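Local coordinates for protein telomerase reverse transcriptase (PDB 6ZD1) that probably extends chromosome ends as the catalytic subunit of telomerase, a reverse transcriptase that copies a template carried by the enzyme's own RNA into telomeric repeats, at residues 97-111 / 127-139. Numbering follows the deposited sequence.
Sequences DAWGGTENKKVIQDR and DDVLSGIKLSKFK
Gly100 and Ser136 bring their backbones unusually close, CA to CA 3.8 Å; the absence of a side chain at Gly100 lets Ser136 OG lie directly against its CA, at 3.3 Å. The positive phi of Gly100 (70°) is consistent with a glycine at this turn. Beside it, Leu135 lays its CB 3.2 Å from Gly100 O. Asn104 ND2 approaches the same carbonyl from within segment 97-111, but the modelled 2.4 Å between Asn104 ND2 and Gly100 O is implausibly short, leaving that bond doubtful in detail. The CB of Asn104 already points from the helix at the loop, and CG anti to the carbonyl carbon (chi1 -75°) brings OD1 within 3.2 Å of Gly132 CA, while ND2 packs against Leu135 CB. Lys139 crosses Asp97 at about a right angle, its chain folded twice along its length: CE comes 3.1 Å from Asp97 O, and NZ gives a short hydrogen bond to Leu135 O of its own segment (2.5 Å, in the carbonyl plane). Asp97 OD1 makes a salt bridge with Arg43. At the far end Arg111 and Val129 run antiparallel alongside one another, Arg111 CB 3.9 Å from Val129 CG1, and both side chains touch Phe168 of helix 158-179. Across the two segments the contact rests on van der Waals packing, including short carbonyl-to-carbon approaches: an irregular loop packed along a helix and its preceding turn, within the telomerase RNA-binding domain, which is largely helical in this family.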
ATOM      1  N   ASP A  97      29.708   6.163 -26.077  1.00 89.55           N
ATOM      2  CA  ASP A  97      29.766   4.730 -26.347  1.00 81.52           C
ATOM      3  C   ASP A  97      29.171   3.911 -25.206  1.00 87.05           C
ATOM      4  O   ASP A  97      28.636   2.823 -25.444  1.00 81.49           O
ATOM      5  CB  ASP A  97      31.207   4.298 -26.624  1.00 80.27           C
ATOM      6  CG  ASP A  97      32.155   4.665 -25.500  1.00 84.39           C
ATOM      7  OD1 ASP A  97      31.832   5.590 -24.726  1.00 91.76           O
ATOM      8  OD2 ASP A  97      33.227   4.031 -25.394  1.00 80.21           O
ATOM      9  N   ALA A  98      29.238   4.418 -23.969  1.00 80.87           N
ATOM     10  CA  ALA A  98      28.660   3.691 -22.842  1.00 79.38           C
ATOM     11  C   ALA A  98      27.152   3.527 -22.994  1.00 75.27           C
ATOM     12  O   ALA A  98      26.577   2.568 -22.468  1.00 75.77           O
ATOM     13  CB  ALA A  98      28.990   4.395 -21.526  1.00 77.70           C
ATOM     14  N   TRP A  99      26.495   4.459 -23.692  1.00 84.15           N
ATOM     15  CA  TRP A  99      25.085   4.330 -24.044  1.00 89.54           C
ATOM     16  C   TRP A  99      24.856   3.401 -25.231  1.00 87.91           C
ATOM     17  O   TRP A  99      23.706   3.037 -25.498  1.00 78.81           O
ATOM     18  CB  TRP A  99      24.482   5.702 -24.356  1.00 84.54           C
ATOM     19  CG  TRP A  99      24.605   6.704 -23.245  1.00 82.73           C
ATOM     20  CD1 TRP A  99      25.672   7.513 -22.988  1.00 74.42           C
ATOM     21  CD2 TRP A  99      23.619   7.015 -22.248  1.00 79.74           C
ATOM     22  NE1 TRP A  99      25.418   8.303 -21.894  1.00 77.45           N
ATOM     23  CE2 TRP A  99      24.165   8.017 -21.421  1.00 78.30           C
ATOM     24  CE3 TRP A  99      22.331   6.541 -21.974  1.00 72.87           C
ATOM     25  CZ2 TRP A  99      23.468   8.555 -20.338  1.00 73.40           C
ATOM     26  CZ3 TRP A  99      21.639   7.078 -20.897  1.00 75.51           C
ATOM     27  CH2 TRP A  99      22.210   8.074 -20.094  1.00 80.73           C
ATOM     28  N   GLY A 100      25.908   3.046 -25.962  1.00 86.08           N
ATOM     29  CA  GLY A 100      25.785   2.148 -27.097  1.00 87.63           C
ATOM     30  C   GLY A 100      25.074   2.745 -28.292  1.00 91.66           C
ATOM     31  O   GLY A 100      24.222   2.082 -28.895  1.00 90.37           O
ATOM     32  N   GLY A 101      25.401   3.982 -28.651  1.00 87.09           N
ATOM     33  CA  GLY A 101      24.787   4.591 -29.811  1.00 95.74           C
ATOM     34  C   GLY A 101      24.153   5.931 -29.508  1.00 94.64           C
ATOM     35  O   GLY A 101      23.564   6.119 -28.440  1.00 93.51           O
ATOM     36  N   THR A 102      24.241   6.860 -30.454  1.00 99.50           N
ATOM     37  CA  THR A 102      23.641   8.178 -30.277  1.00 96.93           C
ATOM     38  C   THR A 102      22.120   8.156 -30.414  1.00101.00           C
ATOM     39  O   THR A 102      21.489   9.221 -30.387  1.00101.78           O
ATOM     40  CB  THR A 102      24.245   9.161 -31.282  1.00105.30           C
ATOM     41  OG1 THR A 102      23.601  10.435 -31.154  1.00105.39           O
ATOM     42  CG2 THR A 102      24.063   8.644 -32.703  1.00109.12           C
ATOM     43  N   GLU A 103      21.532   6.969 -30.549  1.00 96.04           N
ATOM     44  CA  GLU A 103      20.088   6.790 -30.519  1.00 87.89           C
ATOM     45  C   GLU A 103      19.634   5.786 -29.475  1.00 90.22           C
ATOM     46  O   GLU A 103      18.519   5.914 -28.962  1.00 88.74           O
ATOM     47  CB  GLU A 103      19.565   6.349 -31.895  1.00 93.03           C
ATOM     48  CG  GLU A 103      19.868   7.330 -33.009  1.00 78.87           C
ATOM     49  CD  GLU A 103      19.026   7.083 -34.240  1.00113.46           C
ATOM     50  OE1 GLU A 103      17.796   6.919 -34.091  1.00123.57           O
ATOM     51  OE2 GLU A 103      19.591   7.048 -35.353  1.00122.70           O
ATOM     52  N   ASN A 104      20.466   4.792 -29.146  1.00 97.34           N
ATOM     53  CA  ASN A 104      20.193   3.963 -27.976  1.00 90.10           C
ATOM     54  C   ASN A 104      20.174   4.800 -26.706  1.00 80.36           C
ATOM     55  O   ASN A 104      19.480   4.453 -25.745  1.00 73.56           O
ATOM     56  CB  ASN A 104      21.233   2.846 -27.860  1.00 76.49           C
ATOM     57  CG  ASN A 104      21.009   1.733 -28.863  1.00 87.45           C
ATOM     58  OD1 ASN A 104      19.873   1.412 -29.212  1.00 95.46           O
ATOM     59  ND2 ASN A 104      22.097   1.133 -29.333  1.00100.01           N
ATOM     60  N   LYS A 105      20.933   5.900 -26.684  1.00 79.91           N
ATOM     61  CA  LYS A 105      20.880   6.819 -25.551  1.00 84.87           C
ATOM     62  C   LYS A 105      19.483   7.401 -25.385  1.00 92.14           C
ATOM     63  O   LYS A 105      18.981   7.525 -24.261  1.00 87.85           O
ATOM     64  CB  LYS A 105      21.912   7.933 -25.735  1.00 84.78           C
ATOM     65  CG  LYS A 105      21.909   8.990 -24.639  1.00 83.37           C
ATOM     66  CD  LYS A 105      22.978  10.049 -24.891  1.00 86.32           C
ATOM     67  CE  LYS A 105      23.041  11.064 -23.756  1.00 82.73           C
ATOM     68  NZ  LYS A 105      24.077  12.112 -23.984  1.00 87.78           N
ATOM     69  N   LYS A 106      18.835   7.755 -26.498  1.00 88.15           N
ATOM     70  CA  LYS A 106      17.473   8.273 -26.429  1.00 80.12           C
ATOM     71  C   LYS A 106      16.525   7.243 -25.828  1.00 88.79           C
ATOM     72  O   LYS A 106      15.648   7.587 -25.027  1.00 86.87           O
ATOM     73  CB  LYS A 106      16.998   8.693 -27.821  1.00 82.64           C
ATOM     74  CG  LYS A 106      17.793   9.836 -28.438  1.00 97.10           C
ATOM     75  CD  LYS A 106      17.721  11.095 -27.582  1.00115.82           C
ATOM     76  CE  LYS A 106      19.096  11.496 -27.055  1.00112.82           C
ATOM     77  NZ  LYS A 106      19.045  12.700 -26.176  1.00100.53           N
ATOM     78  N   VAL A 107      16.689   5.973 -26.202  1.00 86.35           N
ATOM     79  CA  VAL A 107      15.814   4.924 -25.688  1.00 69.47           C
ATOM     80  C   VAL A 107      16.063   4.703 -24.201  1.00 83.85           C
ATOM     81  O   VAL A 107      15.120   4.607 -23.406  1.00 89.59           O
ATOM     82  CB  VAL A 107      16.006   3.626 -26.490  1.00 81.04           C
ATOM     83  CG1 VAL A 107      15.054   2.551 -25.984  1.00 75.75           C
ATOM     84  CG2 VAL A 107      15.794   3.882 -27.975  1.00 74.49           C
ATOM     85  N   ILE A 108      17.334   4.606 -23.806  1.00 76.65           N
ATOM     86  CA  ILE A 108      17.653   4.338 -22.405  1.00 65.94           C
ATOM     87  C   ILE A 108      17.216   5.500 -21.522  1.00 65.68           C
ATOM     88  O   ILE A 108      16.736   5.297 -20.399  1.00 70.41           O
ATOM     89  CB  ILE A 108      19.152   4.033 -22.246  1.00 72.32           C
ATOM     90  CG1 ILE A 108      19.531   2.806 -23.075  1.00 68.95           C
ATOM     91  CG2 ILE A 108      19.498   3.799 -20.783  1.00 71.90           C
ATOM     92  CD1 ILE A 108      21.013   2.520 -23.090  1.00 77.77           C
ATOM     93  N   GLN A 109      17.364   6.733 -22.010  1.00 69.52           N
ATOM     94  CA  GLN A 109      16.940   7.886 -21.222  1.00 68.06           C
ATOM     95  C   GLN A 109      15.431   7.884 -21.007  1.00 71.60           C
ATOM     96  O   GLN A 109      14.952   8.230 -19.920  1.00 72.54           O
ATOM     97  CB  GLN A 109      17.386   9.183 -21.897  1.00 69.61           C
ATOM     98  CG  GLN A 109      18.864   9.488 -21.726  1.00 78.74           C
ATOM     99  CD  GLN A 109      19.274  10.786 -22.394  1.00 76.91           C
ATOM    100  OE1 GLN A 109      18.665  11.214 -23.374  1.00 83.33           O
ATOM    101  NE2 GLN A 109      20.311  11.421 -21.862  1.00 93.69           N
ATOM    102  N   ASP A 110      14.668   7.475 -22.023  1.00 68.30           N
ATOM    103  CA  ASP A 110      13.222   7.371 -21.857  1.00 59.85           C
ATOM    104  C   ASP A 110      12.868   6.310 -20.825  1.00 69.21           C
ATOM    105  O   ASP A 110      11.933   6.487 -20.036  1.00 74.67           O
ATOM    106  CB  ASP A 110      12.555   7.055 -23.196  1.00 76.93           C
ATOM    107  CG  ASP A 110      12.487   8.260 -24.116  1.00 79.12           C
ATOM    108  OD1 ASP A 110      12.807   9.380 -23.666  1.00 86.99           O
ATOM    109  OD2 ASP A 110      12.109   8.081 -25.293  1.00 93.86           O
ATOM    110  N   ARG A 111      13.620   5.205 -20.798  1.00 64.28           N
ATOM    111  CA  ARG A 111      13.360   4.184 -19.791  1.00 68.28           C
ATOM    112  C   ARG A 111      13.790   4.657 -18.413  1.00 69.21           C
ATOM    113  O   ARG A 111      13.214   4.230 -17.406  1.00 62.63           O
ATOM    114  CB  ARG A 111      14.074   2.880 -20.150  1.00 71.57           C
ATOM    115  CG  ARG A 111      13.762   2.325 -21.535  1.00 75.60           C
ATOM    116  CD  ARG A 111      12.366   1.725 -21.627  1.00 74.37           C
ATOM    117  NE  ARG A 111      11.328   2.746 -21.728  1.00 85.97           N
ATOM    118  CZ  ARG A 111      10.991   3.359 -22.858  1.00 94.16           C
ATOM    119  NH1 ARG A 111      11.611   3.054 -23.992  1.00 86.46           N
ATOM    120  NH2 ARG A 111      10.034   4.278 -22.857  1.00 84.95           N
ATOM    121  N   ASP A 127      13.213  -7.196 -20.126  1.00 78.05           N
ATOM    122  CA  ASP A 127      12.617  -7.420 -21.439  1.00 85.25           C
ATOM    123  C   ASP A 127      11.918  -6.172 -21.962  1.00 89.26           C
ATOM    124  O   ASP A 127      11.800  -5.998 -23.181  1.00 92.84           O
ATOM    125  CB  ASP A 127      11.630  -8.588 -21.381  1.00 94.11           C
ATOM    126  CG  ASP A 127      12.296  -9.903 -21.007  1.00 90.96           C
ATOM    127  OD1 ASP A 127      12.819 -10.009 -19.876  1.00 89.56           O
ATOM    128  OD2 ASP A 127      12.286 -10.834 -21.839  1.00104.27           O
ATOM    129  N   ASP A 128      11.474  -5.290 -21.064  1.00 95.48           N
ATOM    130  CA  ASP A 128      10.822  -4.045 -21.452  1.00 86.89           C
ATOM    131  C   ASP A 128      11.831  -2.925 -21.692  1.00 88.24           C
ATOM    132  O   ASP A 128      11.739  -2.208 -22.692  1.00 86.02           O
ATOM    133  CB  ASP A 128       9.809  -3.619 -20.382  1.00 73.04           C
ATOM    134  CG  ASP A 128       8.683  -4.629 -20.202  1.00107.75           C
ATOM    135  OD1 ASP A 128       8.634  -5.289 -19.138  1.00 98.46           O
ATOM    136  OD2 ASP A 128       7.843  -4.759 -21.121  1.00 97.40           O
ATOM    137  N   VAL A 129      12.808  -2.775 -20.792  1.00 79.73           N
ATOM    138  CA  VAL A 129      13.782  -1.692 -20.904  1.00 80.29           C
ATOM    139  C   VAL A 129      14.645  -1.854 -22.145  1.00 86.80           C
ATOM    140  O   VAL A 129      14.979  -0.865 -22.813  1.00 86.38           O
ATOM    141  CB  VAL A 129      14.647  -1.636 -19.630  1.00 79.43           C
ATOM    142  CG1 VAL A 129      15.753  -0.596 -19.759  1.00 74.42           C
ATOM    143  CG2 VAL A 129      13.782  -1.356 -18.415  1.00 80.71           C
ATOM    144  N   LEU A 130      14.984  -3.091 -22.500  1.00 83.57           N
ATOM    145  CA  LEU A 130      15.931  -3.351 -23.576  1.00 88.23           C
ATOM    146  C   LEU A 130      15.208  -3.285 -24.910  1.00 93.76           C
ATOM    147  O   LEU A 130      14.391  -4.155 -25.232  1.00 96.93           O
ATOM    148  CB  LEU A 130      16.606  -4.707 -23.391  1.00 87.71           C
ATOM    149  CG  LEU A 130      17.633  -4.784 -22.256  1.00 86.56           C
ATOM    150  CD1 LEU A 130      18.240  -6.172 -22.142  1.00 84.98           C
ATOM    151  CD2 LEU A 130      18.719  -3.751 -22.462  1.00 76.34           C
ATOM    152  N   SER A 131      15.496  -2.236 -25.676  1.00102.17           N
ATOM    153  CA  SER A 131      15.097  -2.202 -27.075  1.00101.97           C
ATOM    154  C   SER A 131      16.198  -1.624 -27.964  1.00 98.46           C
ATOM    155  O   SER A 131      15.907  -1.094 -29.047  1.00 91.77           O
ATOM    156  CB  SER A 131      13.793  -1.422 -27.252  1.00 98.87           C
ATOM    157  OG  SER A 131      12.727  -2.112 -26.629  1.00 93.54           O
ATOM    158  N   GLY A 132      17.471  -1.758 -27.552  1.00 92.74           N
ATOM    159  CA  GLY A 132      18.591  -1.440 -28.414  1.00 88.63           C
ATOM    160  C   GLY A 132      19.152  -2.719 -29.014  1.00101.66           C
ATOM    161  O   GLY A 132      18.811  -3.822 -28.593  1.00100.80           O
ATOM    162  N   ILE A 133      19.999  -2.571 -30.037  1.00 97.54           N
ATOM    163  CA  ILE A 133      20.298  -3.795 -30.773  1.00108.03           C
ATOM    164  C   ILE A 133      21.765  -4.224 -30.868  1.00123.06           C
ATOM    165  O   ILE A 133      22.144  -5.258 -30.308  1.00123.26           O
ATOM    166  CB  ILE A 133      19.704  -3.636 -32.188  1.00120.10           C
ATOM    167  CG1 ILE A 133      19.872  -2.176 -32.657  1.00109.01           C
ATOM    168  CG2 ILE A 133      18.225  -4.020 -32.189  1.00112.05           C
ATOM    169  CD1 ILE A 133      18.725  -1.638 -33.510  1.00104.31           C
ATOM    170  N   LYS A 134      22.614  -3.432 -31.525  1.00127.38           N
ATOM    171  CA  LYS A 134      23.994  -3.862 -31.773  1.00114.22           C
ATOM    172  C   LYS A 134      25.042  -2.810 -31.490  1.00105.97           C
ATOM    173  O   LYS A 134      26.204  -3.168 -31.266  1.00112.52           O
ATOM    174  CB  LYS A 134      24.161  -4.313 -33.231  1.00 91.77           C
ATOM    175  CG  LYS A 134      23.430  -5.590 -33.595  1.00121.65           C
ATOM    176  CD  LYS A 134      24.308  -6.831 -33.488  1.00116.69           C
ATOM    177  CE  LYS A 134      23.440  -8.074 -33.641  1.00108.73           C
ATOM    178  NZ  LYS A 134      24.187  -9.357 -33.520  1.00109.35           N
ATOM    179  N   LEU A 135      24.677  -1.530 -31.505  1.00105.81           N
ATOM    180  CA  LEU A 135      25.623  -0.429 -31.536  1.00108.83           C
ATOM    181  C   LEU A 135      26.469  -0.347 -30.277  1.00100.24           C
ATOM    182  O   LEU A 135      27.385   0.480 -30.224  1.00101.17           O
ATOM    183  CB  LEU A 135      24.859   0.872 -31.797  1.00102.43           C
ATOM    184  CG  LEU A 135      24.129   0.896 -33.151  1.00103.50           C
ATOM    185  CD1 LEU A 135      23.299   2.160 -33.329  1.00 99.29           C
ATOM    186  CD2 LEU A 135      25.108   0.742 -34.309  1.00 98.50           C
ATOM    187  N   SER A 136      26.181  -1.168 -29.267  1.00 99.08           N
ATOM    188  CA  SER A 136      27.038  -1.294 -28.089  1.00100.31           C
ATOM    189  C   SER A 136      28.130  -2.296 -28.441  1.00106.23           C
ATOM    190  O   SER A 136      28.022  -3.489 -28.162  1.00115.04           O
ATOM    191  CB  SER A 136      26.238  -1.751 -26.872  1.00 87.54           C
ATOM    192  OG  SER A 136      25.043  -1.000 -26.688  1.00103.75           O
ATOM    193  N   LYS A 137      29.204  -1.802 -29.058  1.00102.32           N
ATOM    194  CA  LYS A 137      30.317  -2.646 -29.495  1.00105.16           C
ATOM    195  C   LYS A 137      31.187  -3.001 -28.286  1.00106.12           C
ATOM    196  O   LYS A 137      32.315  -2.532 -28.126  1.00106.11           O
ATOM    197  CB  LYS A 137      31.122  -1.944 -30.582  1.00105.95           C
ATOM    198  CG  LYS A 137      30.294  -1.388 -31.746  1.00111.52           C
ATOM    199  CD  LYS A 137      29.769  -2.479 -32.680  1.00108.09           C
ATOM    200  CE  LYS A 137      29.031  -1.872 -33.874  1.00103.53           C
ATOM    201  NZ  LYS A 137      28.621  -2.890 -34.886  1.00 93.03           N
ATOM    202  N   PHE A 138      30.637  -3.865 -27.430  1.00101.97           N
ATOM    203  CA  PHE A 138      31.260  -4.223 -26.154  1.00 97.25           C
ATOM    204  C   PHE A 138      31.499  -2.970 -25.305  1.00106.91           C
ATOM    205  O   PHE A 138      32.631  -2.590 -25.000  1.00 93.98           O
ATOM    206  CB  PHE A 138      32.557  -5.012 -26.366  1.00 98.61           C
ATOM    207  CG  PHE A 138      32.394  -6.226 -27.238  1.00114.37           C
ATOM    208  CD1 PHE A 138      31.934  -7.421 -26.708  1.00111.21           C
ATOM    209  CD2 PHE A 138      32.709  -6.174 -28.588  1.00110.57           C
ATOM    210  CE1 PHE A 138      31.787  -8.539 -27.509  1.00110.34           C
ATOM    211  CE2 PHE A 138      32.564  -7.287 -29.395  1.00112.76           C
ATOM    212  CZ  PHE A 138      32.103  -8.471 -28.855  1.00115.59           C
ATOM    213  N   LYS A 139      30.394  -2.310 -24.965  1.00106.60           N
ATOM    214  CA  LYS A 139      30.402  -1.124 -24.113  1.00 84.31           C
ATOM    215  C   LYS A 139      29.369  -1.232 -22.992  1.00 84.39           C
ATOM    216  O   LYS A 139      29.483  -2.073 -22.100  1.00 84.38           O
ATOM    217  CB  LYS A 139      30.127   0.137 -24.931  1.00 83.10           C
ATOM    218  CG  LYS A 139      31.273   0.580 -25.821  1.00101.67           C
ATOM    219  CD  LYS A 139      30.972   0.336 -27.292  1.00109.69           C
ATOM    220  CE  LYS A 139      29.794   1.172 -27.774  1.00101.97           C
ATOM    221  NZ  LYS A 139      29.617   1.114 -29.253  1.00108.00           N
TER